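PDB 6VDA: ZT_dimer domain-containing protein, which probably transports divalent metal cations across the membrane as a cation diffusion facilitator, this chain being its zinc-binding C-terminal domain. Local coordinates for residues D10-D13 with D14-A17; F16-L19 with E20-N24. One frame throughout, in Å; residues are numbered along the deposited sequence.

Overall arrangement
Contacts 1 and 2 follow each other along the chain: residues 10-17 form the middle of helix 6-19, and residues 16-24 carry that helix through its end into the loop before strand 26-36. They share Phe16 and Ala17, and their centres lie about 11 Å apart. The elements run helix, two strands, helix, strand, the ferredoxin-like topology of CDF C-terminal domains. In both contacts side chains touch helix 54-71 and strand 26-36, while contact 1 also reaches strand 39-48. Beyond contact 2 the chain leads into strand 26-36, which bears His29, a zinc ligand; the Phe16 side chain lies about 12 Å from the bound zinc ion.

Contact 1 of 2, residues D10-D13 with D14-A17; sequences DMYD and DIFA
Met11 and Ile15, one helical turn apart, carry the apolar contact. The side chain of Met11 bends at chi2 and chi3, laying CG 3.8 Å and SD 4.0 Å from CD1 of Ile15; this flexible thioether chain and the branched residue are well matched for a buried place of irregular shape. Both are buried, Met11 against Ile33 and Tyr40, Ile15 against Ile42, Met44 and Met68. The Tyr12 ring meets the same methyl loosely and obliquely, its CD1 4.4 Å from Ile15 CD1, and reaches Val31 and Ile33.

The backbone supplies regular alpha-helical hydrogen bonds from residue i+4 to i. The straightest runs from Phe16 N to Tyr12 O, 3.0 Å with 172° at the hydrogen. The same oxygen lies in the plane of the Phe16 ring at its edge, 3.3 Å from CD2, because chi1 of -85° sets CG beside the backbone N.

On the charged side, the carboxylates of Asp10 and Asp14 have planes turned 62° apart, with OD2 of Asp10 4.1 Å from OD2 of Asp14. Asp14, its CG beside the backbone N, also turns OD1 to 2.9 Å from Asp10 O, two acceptors and hence no bond. Each carboxylate makes a long, weak ion pair with Arg72, which probably eases their mutual repulsion. With Met11 and Ile15 buried and Asp10 and Asp13 exposed, the helix is amphipathic.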
# COMPACT_ATOMS: atom_id res chain seq x y z
N ASP A 10 -23.35 -1.17 -9.51
CA ASP A 10 -22.86 -1.87 -10.73
C ASP A 10 -21.34 -2.01 -10.60
O ASP A 10 -20.82 -3.11 -10.80
CB ASP A 10 -23.26 -1.15 -12.02
CG ASP A 10 -23.54 -2.13 -13.15
OD1 ASP A 10 -24.52 -2.91 -13.02
OD2 ASP A 10 -22.71 -2.15 -14.13
N MET A 11 -20.66 -0.92 -10.21
CA MET A 11 -19.17 -0.85 -10.15
C MET A 11 -18.63 -1.80 -9.06
O MET A 11 -17.70 -2.58 -9.39
CB MET A 11 -18.68 0.57 -9.85
CG MET A 11 -17.18 0.65 -9.60
SD MET A 11 -16.18 0.06 -10.99
CE MET A 11 -16.14 1.56 -11.97
N TYR A 12 -19.15 -1.73 -7.83
CA TYR A 12 -18.72 -2.62 -6.71
C TYR A 12 -18.94 -4.06 -7.14
O TYR A 12 -18.07 -4.89 -6.85
CB TYR A 12 -19.43 -2.30 -5.38
CG TYR A 12 -18.87 -1.10 -4.64
CD1 TYR A 12 -17.56 -1.08 -4.20
CD2 TYR A 12 -19.64 0.02 -4.40
CE1 TYR A 12 -17.03 0.02 -3.54
CE2 TYR A 12 -19.13 1.13 -3.74
CZ TYR A 12 -17.82 1.12 -3.30
OH TYR A 12 -17.30 2.21 -2.65
N ASP A 13 -20.04 -4.33 -7.86
CA ASP A 13 -20.41 -5.69 -8.35
C ASP A 13 -19.28 -6.19 -9.26
O ASP A 13 -18.80 -7.30 -9.02
CB ASP A 13 -21.79 -5.71 -9.02
CG ASP A 13 -22.97 -5.67 -8.06
OD1 ASP A 13 -22.78 -6.03 -6.88
OD2 ASP A 13 -24.07 -5.28 -8.49
N ASP A 14 -18.85 -5.37 -10.23
CA ASP A 14 -17.80 -5.72 -11.23
C ASP A 14 -16.44 -5.94 -10.54
O ASP A 14 -15.73 -6.87 -10.94
CB ASP A 14 -17.71 -4.66 -12.34
CG ASP A 14 -18.99 -4.55 -13.16
OD1 ASP A 14 -20.02 -5.11 -12.74
OD2 ASP A 14 -18.95 -3.90 -14.22
N ILE A 15 -16.10 -5.10 -9.55
CA ILE A 15 -14.82 -5.20 -8.78
C ILE A 15 -14.80 -6.55 -8.06
O ILE A 15 -13.89 -7.35 -8.31
CB ILE A 15 -14.67 -4.03 -7.79
CG1 ILE A 15 -14.58 -2.67 -8.49
CG2 ILE A 15 -13.49 -4.26 -6.85
CD1 ILE A 15 -14.83 -1.49 -7.58
N PHE A 16 -15.80 -6.80 -7.21
CA PHE A 16 -15.94 -8.06 -6.44
C PHE A 16 -16.03 -9.24 -7.41
O PHE A 16 -15.50 -10.32 -7.09
CB PHE A 16 -17.12 -7.98 -5.47
CG PHE A 16 -16.78 -7.33 -4.15
CD1 PHE A 16 -16.17 -8.06 -3.15
CD2 PHE A 16 -17.04 -5.99 -3.93
CE1 PHE A 16 -15.84 -7.46 -1.94
CE2 PHE A 16 -16.71 -5.39 -2.72
CZ PHE A 16 -16.12 -6.13 -1.73
N ALA A 17 -16.65 -9.04 -8.58
CA ALA A 17 -16.78 -10.07 -9.64
C ALA A 17 -15.39 -10.48 -10.13
O ALA A 17 -15.15 -11.68 -10.27
CB ALA A 17 -17.65 -9.56 -10.77

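Contact 2 of 2, residues F16-L19 with E20-N24; sequences FAVL and ERFPN
A chi1 of -68° at Phe22 holds its CG beside the backbone N and swings the ring back toward Val18 and Leu19, while Arg21, with CG anti to its own N (chi1 -150°), sends its chain off to reach Glu67. The motif is a type I beta turn, Leu19 to Phe22, built on the C-terminal end of the helix. Glu20 N still makes the alpha-helical bond to Phe16 O, at 3.2 Å, but the next two bonds span only three residues: Arg21 N to Val18 O, and Phe22 N to Leu19 O at 2.9 Å. In both of these the donor stands above the carbonyl plane, consistent with the tighter winding.

Polar, exposed Glu20 suits the outer side of this turn, and Arg21 adds a salt bridge from NH1 to Glu67 OE1 of helix 54-71. Phe22 instead packs its ring on Leu60 and Lys63 of that helix. Replacing Phe22 with alanine takes away the ring, which is likely to open a gap beside Val18 and leave Leu60 and Lys63 without their aromatic neighbour. The Phe22 ring meets the helix end edge-on, with Phe22 CD2 3.5 Å from Val18 O and Phe22 CE2 4.3 Å from Val18 CG1.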
# COMPACT_ATOMS: atom_id res chain seq x y z
N PHE A 16 -15.80 -6.80 -7.21
CA PHE A 16 -15.94 -8.06 -6.44
C PHE A 16 -16.03 -9.24 -7.41
O PHE A 16 -15.50 -10.32 -7.09
CB PHE A 16 -17.12 -7.98 -5.47
CG PHE A 16 -16.78 -7.33 -4.15
CD1 PHE A 16 -16.17 -8.06 -3.15
CD2 PHE A 16 -17.04 -5.99 -3.93
CE1 PHE A 16 -15.84 -7.46 -1.94
CE2 PHE A 16 -16.71 -5.39 -2.72
CZ PHE A 16 -16.12 -6.13 -1.73
N ALA A 17 -16.65 -9.04 -8.58
CA ALA A 17 -16.78 -10.07 -9.64
C ALA A 17 -15.39 -10.48 -10.13
O ALA A 17 -15.15 -11.68 -10.27
CB ALA A 17 -17.65 -9.56 -10.77
N VAL A 18 -14.48 -9.52 -10.35
CA VAL A 18 -13.08 -9.78 -10.81
C VAL A 18 -12.26 -10.48 -9.71
O VAL A 18 -11.46 -11.36 -10.05
CB VAL A 18 -12.38 -8.50 -11.27
CG1 VAL A 18 -10.91 -8.75 -11.57
CG2 VAL A 18 -13.07 -7.88 -12.49
N LEU A 19 -12.41 -10.09 -8.44
CA LEU A 19 -11.60 -10.65 -7.32
C LEU A 19 -11.92 -12.14 -7.14
O LEU A 19 -10.98 -12.90 -6.85
CB LEU A 19 -11.88 -9.87 -6.04
CG LEU A 19 -11.38 -8.42 -6.03
CD1 LEU A 19 -11.90 -7.69 -4.81
CD2 LEU A 19 -9.86 -8.36 -6.11
N GLU A 20 -13.19 -12.53 -7.32
CA GLU A 20 -13.66 -13.94 -7.20
C GLU A 20 -12.88 -14.85 -8.15
O GLU A 20 -12.80 -16.06 -7.89
CB GLU A 20 -15.16 -14.04 -7.51
CG GLU A 20 -16.06 -13.65 -6.34
CD GLU A 20 -17.53 -13.95 -6.56
OE1 GLU A 20 -17.92 -14.28 -7.70
OE2 GLU A 20 -18.29 -13.86 -5.58
N ARG A 21 -12.33 -14.29 -9.23
CA ARG A 21 -11.50 -14.99 -10.24
C ARG A 21 -10.22 -15.53 -9.60
O ARG A 21 -9.66 -16.51 -10.14
CB ARG A 21 -11.17 -14.02 -11.39
CG ARG A 21 -10.98 -14.69 -12.74
CD ARG A 21 -10.92 -13.68 -13.87
NE ARG A 21 -12.23 -13.33 -14.41
CZ ARG A 21 -12.46 -12.91 -15.66
NH1 ARG A 21 -11.47 -12.81 -16.53
NH2 ARG A 21 -13.69 -12.61 -16.05
N PHE A 22 -9.77 -14.92 -8.49
CA PHE A 22 -8.45 -15.16 -7.85
C PHE A 22 -8.63 -15.96 -6.56
O PHE A 22 -9.14 -15.44 -5.57
CB PHE A 22 -7.75 -13.82 -7.59
CG PHE A 22 -7.33 -13.10 -8.84
CD1 PHE A 22 -6.12 -13.40 -9.45
CD2 PHE A 22 -8.13 -12.13 -9.41
CE1 PHE A 22 -5.74 -12.74 -10.61
CE2 PHE A 22 -7.75 -11.46 -10.56
CZ PHE A 22 -6.54 -11.77 -11.16
N PRO A 23 -8.18 -17.23 -6.52
CA PRO A 23 -8.47 -18.12 -5.40
C PRO A 23 -7.70 -17.80 -4.11
O PRO A 23 -8.20 -18.10 -3.05
CB PRO A 23 -8.06 -19.51 -5.91
CG PRO A 23 -7.02 -19.23 -6.99
CD PRO A 23 -7.39 -17.88 -7.57
N ASN A 24 -6.51 -17.21 -4.23
CA ASN A 24 -5.61 -16.90 -3.09
C ASN A 24 -5.85 -15.45 -2.61
O ASN A 24 -5.17 -15.03 -1.64
CB ASN A 24 -4.14 -17.19 -3.46
CG ASN A 24 -3.76 -16.76 -4.86
OD1 ASN A 24 -4.47 -15.99 -5.52
ND2 ASN A 24 -2.63 -17.27 -5.34